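PDB 3PNN: conserved domain protein from Porphyromonas gingivalis, which probably acts as a cytoplasmic glycosyltransferase with a Rossmann-like alpha/beta/alpha fold, transferring a sugar to form a glycosidic linkage. Local coordinates for residues Gly147-Thr159 against Arg261-Trp273. Residues are numbered along the deposited sequence; the frame is centred on the assembly and turned at random.
Sequences GEYCMVGYRVGNT and RASVEVLDTTARW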
ATOM      1  N   GLY A 147       4.351 -13.393 -13.164  1.00 29.54           N
ATOM      2  CA  GLY A 147       5.095 -13.786 -11.977  1.00 28.80           C
ATOM      3  C   GLY A 147       6.405 -13.030 -11.795  1.00 29.55           C
ATOM      4  O   GLY A 147       7.277 -13.467 -11.041  1.00 29.35           O
ATOM      5  N   GLU A 148       6.548 -11.899 -12.487  1.00 27.20           N
ATOM      6  CA  GLU A 148       7.692 -10.997 -12.270  1.00 26.03           C
ATOM      7  C   GLU A 148       7.192  -9.661 -11.718  1.00 27.96           C
ATOM      8  O   GLU A 148       6.599  -8.863 -12.443  1.00 26.22           O
ATOM      9  CB  GLU A 148       8.498 -10.801 -13.566  1.00 27.13           C
ATOM     10  CG  GLU A 148       8.929 -12.143 -14.167  1.00 33.08           C
ATOM     11  CD  GLU A 148       9.857 -12.010 -15.366  1.00 49.42           C
ATOM     12  OE1 GLU A 148      10.753 -11.136 -15.343  1.00 47.17           O
ATOM     13  OE2 GLU A 148       9.690 -12.800 -16.325  1.00 49.97           O
ATOM     14  N   TYR A 149       7.402  -9.453 -10.422  1.00 24.71           N
ATOM     15  CA  TYR A 149       6.831  -8.312  -9.701  1.00 24.90           C
ATOM     16  C   TYR A 149       7.947  -7.478  -9.082  1.00 24.52           C
ATOM     17  O   TYR A 149       9.135  -7.772  -9.288  1.00 25.17           O
ATOM     18  CB  TYR A 149       5.923  -8.816  -8.578  1.00 24.22           C
ATOM     19  CG  TYR A 149       4.859  -9.819  -9.004  1.00 23.20           C
ATOM     20  CD1 TYR A 149       4.221  -9.711 -10.231  1.00 28.27           C
ATOM     21  CD2 TYR A 149       4.473 -10.856  -8.149  1.00 24.28           C
ATOM     22  CE1 TYR A 149       3.220 -10.617 -10.613  1.00 31.95           C
ATOM     23  CE2 TYR A 149       3.466 -11.766  -8.517  1.00 25.82           C
ATOM     24  CZ  TYR A 149       2.850 -11.639  -9.751  1.00 29.77           C
ATOM     25  OH  TYR A 149       1.876 -12.537 -10.134  1.00 25.66           O
ATOM     26  N   CYS A 150       7.571  -6.453  -8.314  1.00 25.95           N
ATOM     27  CA  CYS A 150       8.552  -5.624  -7.619  1.00 24.96           C
ATOM     28  C   CYS A 150       7.958  -4.978  -6.366  1.00 26.82           C
ATOM     29  O   CYS A 150       6.743  -5.011  -6.127  1.00 25.63           O
ATOM     30  CB  CYS A 150       9.119  -4.552  -8.556  1.00 26.12           C
ATOM     31  SG  CYS A 150       7.877  -3.317  -9.110  1.00 28.64           S
HETATM   32  N   MSE A 151       8.823  -4.413  -5.537  1.00 26.17           N
HETATM   33  CA  MSE A 151       8.357  -3.592  -4.426  1.00 26.16           C
HETATM   34  C   MSE A 151       9.382  -2.510  -4.201  1.00 22.39           C
HETATM   35  O   MSE A 151      10.550  -2.690  -4.531  1.00 23.72           O
HETATM   36  CB  MSE A 151       8.142  -4.389  -3.126  1.00 32.20           C
HETATM   37  CG  MSE A 151       9.346  -5.103  -2.547  1.00 30.59           C
HETATM   38 SE   MSE A 151       9.147  -5.453  -0.586  0.70 36.46          SE
HETATM   39  CE  MSE A 151      10.237  -3.958   0.058  1.00 39.01           C
ATOM     40  N   VAL A 152       8.936  -1.386  -3.653  1.00 23.38           N
ATOM     41  CA  VAL A 152       9.850  -0.284  -3.395  1.00 22.56           C
ATOM     42  C   VAL A 152      10.265  -0.421  -1.941  1.00 26.97           C
ATOM     43  O   VAL A 152       9.434  -0.363  -1.032  1.00 29.45           O
ATOM     44  CB  VAL A 152       9.205   1.076  -3.679  1.00 26.16           C
ATOM     45  CG1 VAL A 152      10.166   2.225  -3.268  1.00 26.38           C
ATOM     46  CG2 VAL A 152       8.864   1.193  -5.174  1.00 25.41           C
ATOM     47  N   GLY A 153      11.549  -0.676  -1.731  1.00 25.25           N
ATOM     48  CA  GLY A 153      12.055  -0.873  -0.387  1.00 27.65           C
ATOM     49  C   GLY A 153      12.393   0.441   0.293  1.00 27.90           C
ATOM     50  O   GLY A 153      12.856   1.386  -0.356  1.00 27.72           O
ATOM     51  N   TYR A 154      12.141   0.496   1.596  1.00 24.35           N
ATOM     52  CA  TYR A 154      12.595   1.584   2.458  1.00 24.72           C
ATOM     53  C   TYR A 154      13.505   1.004   3.549  1.00 29.28           C
ATOM     54  O   TYR A 154      13.562  -0.211   3.719  1.00 32.94           O
ATOM     55  CB  TYR A 154      11.391   2.308   3.054  1.00 25.58           C
ATOM     56  CG  TYR A 154      10.626   3.056   1.982  1.00 25.38           C
ATOM     57  CD1 TYR A 154      10.927   4.389   1.696  1.00 27.03           C
ATOM     58  CD2 TYR A 154       9.656   2.413   1.212  1.00 25.49           C
ATOM     59  CE1 TYR A 154      10.257   5.080   0.698  1.00 24.84           C
ATOM     60  CE2 TYR A 154       8.983   3.094   0.200  1.00 28.89           C
ATOM     61  CZ  TYR A 154       9.284   4.427  -0.046  1.00 29.16           C
ATOM     62  OH  TYR A 154       8.625   5.105  -1.055  1.00 26.23           O
ATOM     63  N   ARG A 155      14.228   1.861   4.271  1.00 26.66           N
ATOM     64  CA  ARG A 155      15.101   1.384   5.348  1.00 30.25           C
ATOM     65  C   ARG A 155      14.389   1.555   6.692  1.00 25.93           C
ATOM     66  O   ARG A 155      13.876   2.625   6.990  1.00 29.68           O
ATOM     67  CB  ARG A 155      16.447   2.128   5.342  1.00 29.74           C
ATOM     68  CG  ARG A 155      17.361   1.770   4.149  1.00 32.92           C
ATOM     69  CD  ARG A 155      17.217   2.725   2.955  1.00 35.03           C
ATOM     70  NE  ARG A 155      18.087   2.325   1.838  1.00 35.81           N
ATOM     71  CZ  ARG A 155      19.400   2.559   1.791  1.00 37.87           C
ATOM     72  NH1 ARG A 155      19.991   3.201   2.793  1.00 35.56           N
ATOM     73  NH2 ARG A 155      20.123   2.160   0.745  1.00 32.37           N
ATOM     74  N   VAL A 156      14.353   0.492   7.490  1.00 31.01           N
ATOM     75  CA  VAL A 156      13.534   0.494   8.704  1.00 29.68           C
ATOM     76  C   VAL A 156      13.856   1.659   9.632  1.00 29.58           C
ATOM     77  O   VAL A 156      12.945   2.263  10.211  1.00 32.04           O
ATOM     78  CB  VAL A 156      13.638  -0.836   9.472  1.00 31.77           C
ATOM     79  CG1 VAL A 156      15.053  -1.029  10.049  1.00 32.60           C
ATOM     80  CG2 VAL A 156      12.578  -0.884  10.583  1.00 33.80           C
ATOM     81  N   GLY A 157      15.138   2.000   9.753  1.00 32.29           N
ATOM     82  CA  GLY A 157      15.562   3.064  10.659  1.00 30.53           C
ATOM     83  C   GLY A 157      15.007   4.433  10.305  1.00 34.49           C
ATOM     84  O   GLY A 157      14.967   5.340  11.138  1.00 35.40           O
ATOM     85  N   ASN A 158      14.573   4.581   9.057  1.00 29.97           N
ATOM     86  CA  ASN A 158      13.964   5.819   8.590  1.00 28.51           C
ATOM     87  C   ASN A 158      12.443   5.831   8.774  1.00 30.62           C
ATOM     88  O   ASN A 158      11.785   6.821   8.439  1.00 34.80           O
ATOM     89  CB  ASN A 158      14.260   6.041   7.097  1.00 31.42           C
ATOM     90  CG  ASN A 158      15.735   6.253   6.806  1.00 35.43           C
ATOM     91  OD1 ASN A 158      16.480   6.807   7.622  1.00 40.56           O
ATOM     92  ND2 ASN A 158      16.162   5.820   5.629  1.00 28.87           N
ATOM     93  N   THR A 159      11.875   4.745   9.293  1.00 30.31           N
ATOM     94  CA  THR A 159      10.413   4.618   9.345  1.00 31.14           C
ATOM     95  C   THR A 159       9.855   4.467  10.752  1.00 31.96           C
ATOM     96  O   THR A 159       8.710   4.048  10.922  1.00 37.07           O
ATOM     97  CB  THR A 159       9.921   3.402   8.524  1.00 31.50           C
ATOM     98  OG1 THR A 159      10.271   2.181   9.206  1.00 34.44           O
ATOM     99  CG2 THR A 159      10.532   3.411   7.103  1.00 31.94           C
ATOM    100  N   ARG A 261       6.849 -19.433  -7.831  1.00 30.12           N
ATOM    101  CA  ARG A 261       5.952 -18.945  -8.888  1.00 33.67           C
ATOM    102  C   ARG A 261       6.088 -17.460  -9.183  1.00 37.24           C
ATOM    103  O   ARG A 261       5.695 -17.005 -10.254  1.00 36.91           O
ATOM    104  CB  ARG A 261       4.487 -19.286  -8.599  1.00 32.57           C
ATOM    105  CG  ARG A 261       4.199 -20.774  -8.733  1.00 36.40           C
ATOM    106  CD  ARG A 261       2.713 -21.074  -8.714  1.00 37.98           C
ATOM    107  NE  ARG A 261       2.105 -20.802  -7.412  1.00 44.17           N
ATOM    108  CZ  ARG A 261       0.793 -20.851  -7.181  1.00 49.74           C
ATOM    109  NH1 ARG A 261      -0.046 -21.163  -8.166  1.00 41.46           N
ATOM    110  NH2 ARG A 261       0.317 -20.588  -5.969  1.00 46.61           N
ATOM    111  N   ALA A 262       6.628 -16.702  -8.235  1.00 29.37           N
ATOM    112  CA  ALA A 262       6.885 -15.286  -8.477  1.00 27.53           C
ATOM    113  C   ALA A 262       8.262 -14.892  -7.978  1.00 30.57           C
ATOM    114  O   ALA A 262       8.816 -15.515  -7.067  1.00 29.22           O
ATOM    115  CB  ALA A 262       5.831 -14.422  -7.818  1.00 29.79           C
ATOM    116  N   SER A 263       8.819 -13.871  -8.608  1.00 26.89           N
ATOM    117  CA  SER A 263      10.031 -13.248  -8.114  1.00 30.52           C
ATOM    118  C   SER A 263       9.713 -11.778  -7.953  1.00 33.67           C
ATOM    119  O   SER A 263       8.916 -11.220  -8.710  1.00 31.63           O
ATOM    120  CB  SER A 263      11.191 -13.447  -9.093  1.00 39.56           C
ATOM    121  OG  SER A 263      10.879 -12.893 -10.354  1.00 49.36           O
ATOM    122  N   VAL A 264      10.312 -11.153  -6.948  1.00 28.73           N
ATOM    123  CA  VAL A 264       9.979  -9.773  -6.636  1.00 27.14           C
ATOM    124  C   VAL A 264      11.295  -9.018  -6.534  1.00 25.16           C
ATOM    125  O   VAL A 264      12.103  -9.308  -5.657  1.00 26.29           O
ATOM    126  CB  VAL A 264       9.210  -9.658  -5.294  1.00 29.75           C
ATOM    127  CG1 VAL A 264       8.923  -8.183  -4.965  1.00 26.45           C
ATOM    128  CG2 VAL A 264       7.894 -10.475  -5.336  1.00 29.80           C
ATOM    129  N   GLU A 265      11.528  -8.072  -7.437  1.00 26.22           N
ATOM    130  CA  GLU A 265      12.736  -7.254  -7.330  1.00 23.76           C
ATOM    131  C   GLU A 265      12.492  -6.127  -6.337  1.00 23.78           C
ATOM    132  O   GLU A 265      11.469  -5.437  -6.404  1.00 25.09           O
ATOM    133  CB  GLU A 265      13.165  -6.668  -8.686  1.00 27.39           C
ATOM    134  CG  GLU A 265      14.364  -5.700  -8.529  1.00 30.19           C
ATOM    135  CD  GLU A 265      14.840  -5.060  -9.839  1.00 36.48           C
ATOM    136  OE1 GLU A 265      14.213  -5.273 -10.896  1.00 37.33           O
ATOM    137  OE2 GLU A 265      15.860  -4.338  -9.806  1.00 34.04           O
ATOM    138  N   VAL A 266      13.434  -5.930  -5.421  1.00 25.09           N
ATOM    139  CA  VAL A 266      13.323  -4.855  -4.439  1.00 25.86           C
ATOM    140  C   VAL A 266      14.046  -3.610  -4.966  1.00 27.40           C
ATOM    141  O   VAL A 266      15.256  -3.644  -5.210  1.00 26.29           O
ATOM    142  CB  VAL A 266      13.913  -5.257  -3.069  1.00 27.82           C
ATOM    143  CG1 VAL A 266      13.801  -4.084  -2.069  1.00 29.13           C
ATOM    144  CG2 VAL A 266      13.204  -6.490  -2.524  1.00 30.03           C
ATOM    145  N   LEU A 267      13.301  -2.525  -5.156  1.00 23.54           N
ATOM    146  CA  LEU A 267      13.855  -1.306  -5.743  1.00 28.64           C
ATOM    147  C   LEU A 267      14.269  -0.376  -4.613  1.00 25.36           C
ATOM    148  O   LEU A 267      13.436   0.055  -3.829  1.00 27.09           O
ATOM    149  CB  LEU A 267      12.811  -0.632  -6.639  1.00 25.64           C
ATOM    150  CG  LEU A 267      12.168  -1.563  -7.681  1.00 27.76           C
ATOM    151  CD1 LEU A 267      10.932  -0.906  -8.304  1.00 25.92           C
ATOM    152  CD2 LEU A 267      13.173  -1.938  -8.775  1.00 28.64           C
ATOM    153  N   ASP A 268      15.561  -0.075  -4.524  1.00 29.74           N
ATOM    154  CA  ASP A 268      16.069   0.723  -3.404  1.00 27.85           C
ATOM    155  C   ASP A 268      15.964   2.226  -3.683  1.00 30.45           C
ATOM    156  O   ASP A 268      16.944   2.857  -4.066  1.00 38.00           O
ATOM    157  CB  ASP A 268      17.527   0.331  -3.096  1.00 34.48           C
ATOM    158  CG  ASP A 268      18.018   0.874  -1.745  1.00 40.40           C
ATOM    159  OD1 ASP A 268      17.216   1.482  -0.997  1.00 38.01           O
ATOM    160  OD2 ASP A 268      19.216   0.677  -1.426  1.00 38.19           O
ATOM    161  N   THR A 269      14.791   2.801  -3.467  1.00 28.59           N
ATOM    162  CA  THR A 269      14.580   4.219  -3.781  1.00 27.43           C
ATOM    163  C   THR A 269      15.401   5.137  -2.888  1.00 27.40           C
ATOM    164  O   THR A 269      15.756   4.769  -1.767  1.00 29.60           O
ATOM    165  CB  THR A 269      13.076   4.601  -3.661  1.00 24.88           C
ATOM    166  OG1 THR A 269      12.902   5.982  -4.000  1.00 28.76           O
ATOM    167  CG2 THR A 269      12.574   4.373  -2.234  1.00 23.45           C
ATOM    168  N   THR A 270      15.711   6.334  -3.386  1.00 26.74           N
ATOM    169  CA  THR A 270      16.303   7.386  -2.552  1.00 26.04           C
ATOM    170  C   THR A 270      15.222   8.190  -1.823  1.00 28.69           C
ATOM    171  O   THR A 270      15.528   9.037  -0.984  1.00 27.66           O
ATOM    172  CB  THR A 270      17.149   8.372  -3.391  1.00 28.64           C
ATOM    173  OG1 THR A 270      16.382   8.826  -4.518  1.00 29.33           O
ATOM    174  CG2 THR A 270      18.438   7.688  -3.879  1.00 26.53           C
ATOM    175  N   ALA A 271      13.956   7.948  -2.158  1.00 25.95           N
ATOM    176  CA  ALA A 271      12.874   8.647  -1.482  1.00 24.31           C
ATOM    177  C   ALA A 271      12.824   8.255  -0.006  1.00 26.63           C
ATOM    178  O   ALA A 271      13.241   7.163   0.379  1.00 26.55           O
ATOM    179  CB  ALA A 271      11.509   8.347  -2.159  1.00 23.71           C
ATOM    180  N   ARG A 272      12.282   9.143   0.811  1.00 27.13           N
ATOM    181  CA  ARG A 272      12.041   8.847   2.219  1.00 27.61           C
ATOM    182  C   ARG A 272      10.541   8.886   2.541  1.00 28.67           C
ATOM    183  O   ARG A 272       9.856   9.856   2.216  1.00 29.13           O
ATOM    184  CB  ARG A 272      12.789   9.857   3.083  1.00 33.76           C
ATOM    185  CG  ARG A 272      14.305   9.766   2.928  1.00 36.65           C
ATOM    186  CD  ARG A 272      14.851   8.727   3.880  1.00 39.79           C
ATOM    187  NE  ARG A 272      14.618   9.168   5.254  1.00 57.59           N
ATOM    188  CZ  ARG A 272      15.517   9.802   6.007  1.00 62.98           C
ATOM    189  NH1 ARG A 272      15.199  10.178   7.241  1.00 59.23           N
ATOM    190  NH2 ARG A 272      16.734  10.053   5.529  1.00 54.90           N
ATOM    191  N   TRP A 273      10.060   7.831   3.199  1.00 23.64           N
ATOM    192  CA  TRP A 273       8.671   7.712   3.619  1.00 24.53           C
ATOM    193  C   TRP A 273       8.389   8.629   4.805  1.00 31.50           C
ATOM    194  O   TRP A 273       9.245   8.842   5.663  1.00 28.52           O
ATOM    195  CB  TRP A 273       8.379   6.264   4.032  1.00 23.87           C
ATOM    196  CG  TRP A 273       7.079   6.096   4.806  1.00 26.82           C
ATOM    197  CD1 TRP A 273       5.855   5.792   4.294  1.00 32.29           C
ATOM    198  CD2 TRP A 273       6.900   6.216   6.226  1.00 29.22           C
ATOM    199  NE1 TRP A 273       4.916   5.730   5.304  1.00 30.62           N
ATOM    200  CE2 TRP A 273       5.536   5.988   6.499  1.00 31.57           C
ATOM    201  CE3 TRP A 273       7.763   6.506   7.289  1.00 36.19           C
ATOM    202  CZ2 TRP A 273       5.013   6.028   7.792  1.00 31.12           C
ATOM    203  CZ3 TRP A 273       7.243   6.548   8.573  1.00 36.52           C
ATOM    204  CH2 TRP A 273       5.878   6.320   8.810  1.00 33.47           C
TER
HETATM  205  O   HOH W   1      15.121   2.790   0.273  1.00 29.35           O
HETATM  206  O   HOH W   2      11.795   8.443   6.213  1.00 33.25           O
HETATM  207  O   HOH W   3       9.557   9.377   8.560  1.00 38.78           O
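Met151 CG lies against both Val264 CG1 (3.9 Å) and Val266 CG2 where strands 148-155 and 263-268 pair in parallel in the Rossmann-like alpha/beta/alpha fold; beyond the paired region the two segments part around the Tyr154 ring. Six backbone hydrogen bonds join the strands, from Ser263 N to Gly147 O at one end to Gly153 N to Leu267 O at the other. On the face that carries Met151, Val264 continues onto helix 249-259. On the other face Cys150 SG meets Leu267 CD1 at 4.0 Å, under helix 129-140.

Where strand 263-268 gives way to a loop, the methyl CG2 of Thr269 sits over one face of the Tyr154 ring and Trp273 CB over the opposite face, a pair of CH-pi contacts 4.2 and 4.3 Å from the centroid. The same methyl presses on Val152 CG1 at 3.4 Å, tighter than ordinary van der Waals packing. With Thr269 OG1 anti to the backbone N (chi1 -179°), the hydroxyl accepts from Ala271 N in an ST turn and is also hydrogen-bonded to Asn130 ND2, while CG2 is left to face the ring. Tyr154 OH bonds to Tyr127 O.

At the exposed margin Arg155, bent at chi2, forms a side-on, two-nitrogen salt bridge with Asp268: NE reaches OD1 and NH2 reaches OD2, each through the syn lone pair, with the two planes 25° apart. Farther along, the Asn158 amide stacks flat on the Arg272 guanidinium, the planes 7° apart and Asn158 OD1 3.5 Å from Arg272 CZ. Water 2 lies in the guanidinium plane, accepting from Arg272 NE, and is 2.6 Å from Trp273 O.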